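Local coordinates for phosphoribosyl-glycinamide (GAR) synthetase (Cryptococcus neoformans var. grubii serotype A, PDB 7LVO), which catalyses the ATP-dependent joining of phosphoribosylamine to glycine in de novo purine synthesis, as the N-terminal GAR synthetase half of a bifunctional GAR/AIR synthetase, at residues I289-R292 with C293-V297. Residues are numbered along the deposited sequence; the frame is centred on the assembly and turned at random.
Sequences IMER and CVKDV
R292 and D296 form an i to i+4 salt bridge near the start of helix 287-307. D296 OD2 sits over one face of the R292 guanidinium, 3.0 Å from CZ and 3.0 Å from NE. The guanidinium and carboxylate planes are turned 71° apart. OD2 approaches from above the plane, so none of the guanidinium N-H groups is aimed at it. The R292 chain starts with CG beside the backbone N and then bends at chi2 (-100°) and chi3, which brings the guanidinium across the D296 carboxylate. D296 OD1 lies 3.2 Å from R292 NH2.

One residue back, E291 and K295 make a second pair with the same spacing. Their side chains extend alongside each other from the helix. E291 OE2 lies against the lysine methylenes, 3.3 Å from K295 CG. K295 NZ is 3.5 Å from E291 OE2, a rather long salt bridge.

The backbone beneath is alpha-helical, with NH groups of 293 to 296 bonded to the carbonyls of 289 to 292. Residues 294-297 form a wider pi-type turn, and the bond from V297 N to C293 O is weak. C293 and V297 face the protein, against F320 of strand 315-323 in the ATP-grasp region. C293 SG also approaches I289 CG2 at 4.4 Å.

Residues 289-297 are thus amphipathic, with I289, C293 and V297 on the sheet side and two acid-base pairs on the outer side. The approach of OD2 to R292 rests on charge rather than a directed hydrogen bond, so it probably restrains the guanidinium less than an in-plane, two-bond pairing would.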
loop_
_atom_site.group_PDB
_atom_site.type_symbol
_atom_site.label_atom_id
_atom_site.label_comp_id
_atom_site.label_asym_id
_atom_site.label_seq_id
_atom_site.Cartn_x
_atom_site.Cartn_y
_atom_site.Cartn_z
ATOM N N ILE A 289 -13.379 13.271 12.304
ATOM C CA ILE A 289 -12.737 13.133 10.999
ATOM C C ILE A 289 -12.917 11.718 10.462
ATOM O O ILE A 289 -13.203 11.518 9.275
ATOM C CB ILE A 289 -11.247 13.512 11.089
ATOM C CG1 ILE A 289 -11.079 14.984 11.481
ATOM C CG2 ILE A 289 -10.548 13.226 9.763
ATOM C CD1 ILE A 289 -11.508 15.966 10.419
ATOM N N MET A 290 -12.715 10.713 11.311
ATOM C CA MET A 290 -12.864 9.330 10.855
ATOM C C MET A 290 -14.306 9.030 10.475
ATOM O O MET A 290 -14.563 8.272 9.526
ATOM C CB MET A 290 -12.384 8.368 11.936
ATOM C CG MET A 290 -10.880 8.184 11.964
ATOM S SD MET A 290 -10.275 7.409 10.448
ATOM C CE MET A 290 -10.888 5.747 10.642
ATOM N N GLU A 291 -15.263 9.614 11.202
ATOM C CA GLU A 291 -16.665 9.446 10.834
ATOM C C GLU A 291 -16.919 9.983 9.432
ATOM O O GLU A 291 -17.645 9.366 8.646
ATOM C CB GLU A 291 -17.565 10.149 11.851
ATOM C CG GLU A 291 -19.045 9.850 11.679
ATOM C CD GLU A 291 -19.382 8.396 11.948
ATOM O OE1 GLU A 291 -18.545 7.692 12.556
ATOM O OE2 GLU A 291 -20.480 7.955 11.545
ATOM N N ARG A 292 -16.305 11.122 9.095
ATOM C CA ARG A 292 -16.490 11.709 7.773
ATOM C C ARG A 292 -15.874 10.829 6.691
ATOM O O ARG A 292 -16.511 10.545 5.672
ATOM C CB ARG A 292 -15.882 13.108 7.736
ATOM C CG ARG A 292 -16.448 14.065 8.775
ATOM C CD ARG A 292 -17.482 15.007 8.182
ATOM N NE ARG A 292 -18.687 14.307 7.753
ATOM C CZ ARG A 292 -19.728 14.896 7.178
ATOM N NH1 ARG A 292 -19.739 16.199 6.937
ATOM N NH2 ARG A 292 -20.783 14.162 6.840
ATOM N N CYS A 293 -14.637 10.376 6.903
ATOM C CA CYS A 293 -13.999 9.490 5.935
ATOM C C CYS A 293 -14.847 8.246 5.685
ATOM O O CYS A 293 -15.053 7.838 4.535
ATOM C CB CYS A 293 -12.607 9.089 6.420
ATOM S SG CYS A 293 -11.408 10.420 6.501
ATOM N N VAL A 294 -15.341 7.625 6.756
ATOM C CA VAL A 294 -16.116 6.394 6.607
ATOM C C VAL A 294 -17.446 6.683 5.923
ATOM O O VAL A 294 -17.813 6.030 4.935
ATOM C CB VAL A 294 -16.322 5.729 7.979
ATOM C CG1 VAL A 294 -17.282 4.550 7.865
ATOM C CG2 VAL A 294 -14.990 5.283 8.557
ATOM N N LYS A 295 -18.189 7.675 6.431
ATOM C CA LYS A 295 -19.543 7.903 5.937
ATOM C C LYS A 295 -19.566 8.597 4.579
ATOM O O LYS A 295 -20.495 8.381 3.797
ATOM C CB LYS A 295 -20.340 8.737 6.943
ATOM C CG LYS A 295 -20.670 8.017 8.242
ATOM C CD LYS A 295 -21.493 6.759 7.990
ATOM C CE LYS A 295 -22.211 6.301 9.248
ATOM N NZ LYS A 295 -23.289 7.252 9.643
ATOM N N ASP A 296 -18.579 9.436 4.286
ATOM C CA ASP A 296 -18.587 10.233 3.070
ATOM C C ASP A 296 -17.729 9.658 1.953
ATOM O O ASP A 296 -17.864 10.106 0.807
ATOM C CB ASP A 296 -18.111 11.660 3.375
ATOM C CG ASP A 296 -18.940 12.332 4.454
ATOM O OD1 ASP A 296 -19.935 11.723 4.906
ATOM O OD2 ASP A 296 -18.592 13.463 4.852
ATOM N N VAL A 297 -16.856 8.692 2.248
ATOM C CA VAL A 297 -15.950 8.157 1.235
ATOM C C VAL A 297 -16.017 6.635 1.190
ATOM O O VAL A 297 -16.392 6.048 0.170
ATOM C CB VAL A 297 -14.503 8.627 1.499
ATOM C CG1 VAL A 297 -13.533 7.957 0.542
ATOM C CG2 VAL A 297 -14.411 10.145 1.395
#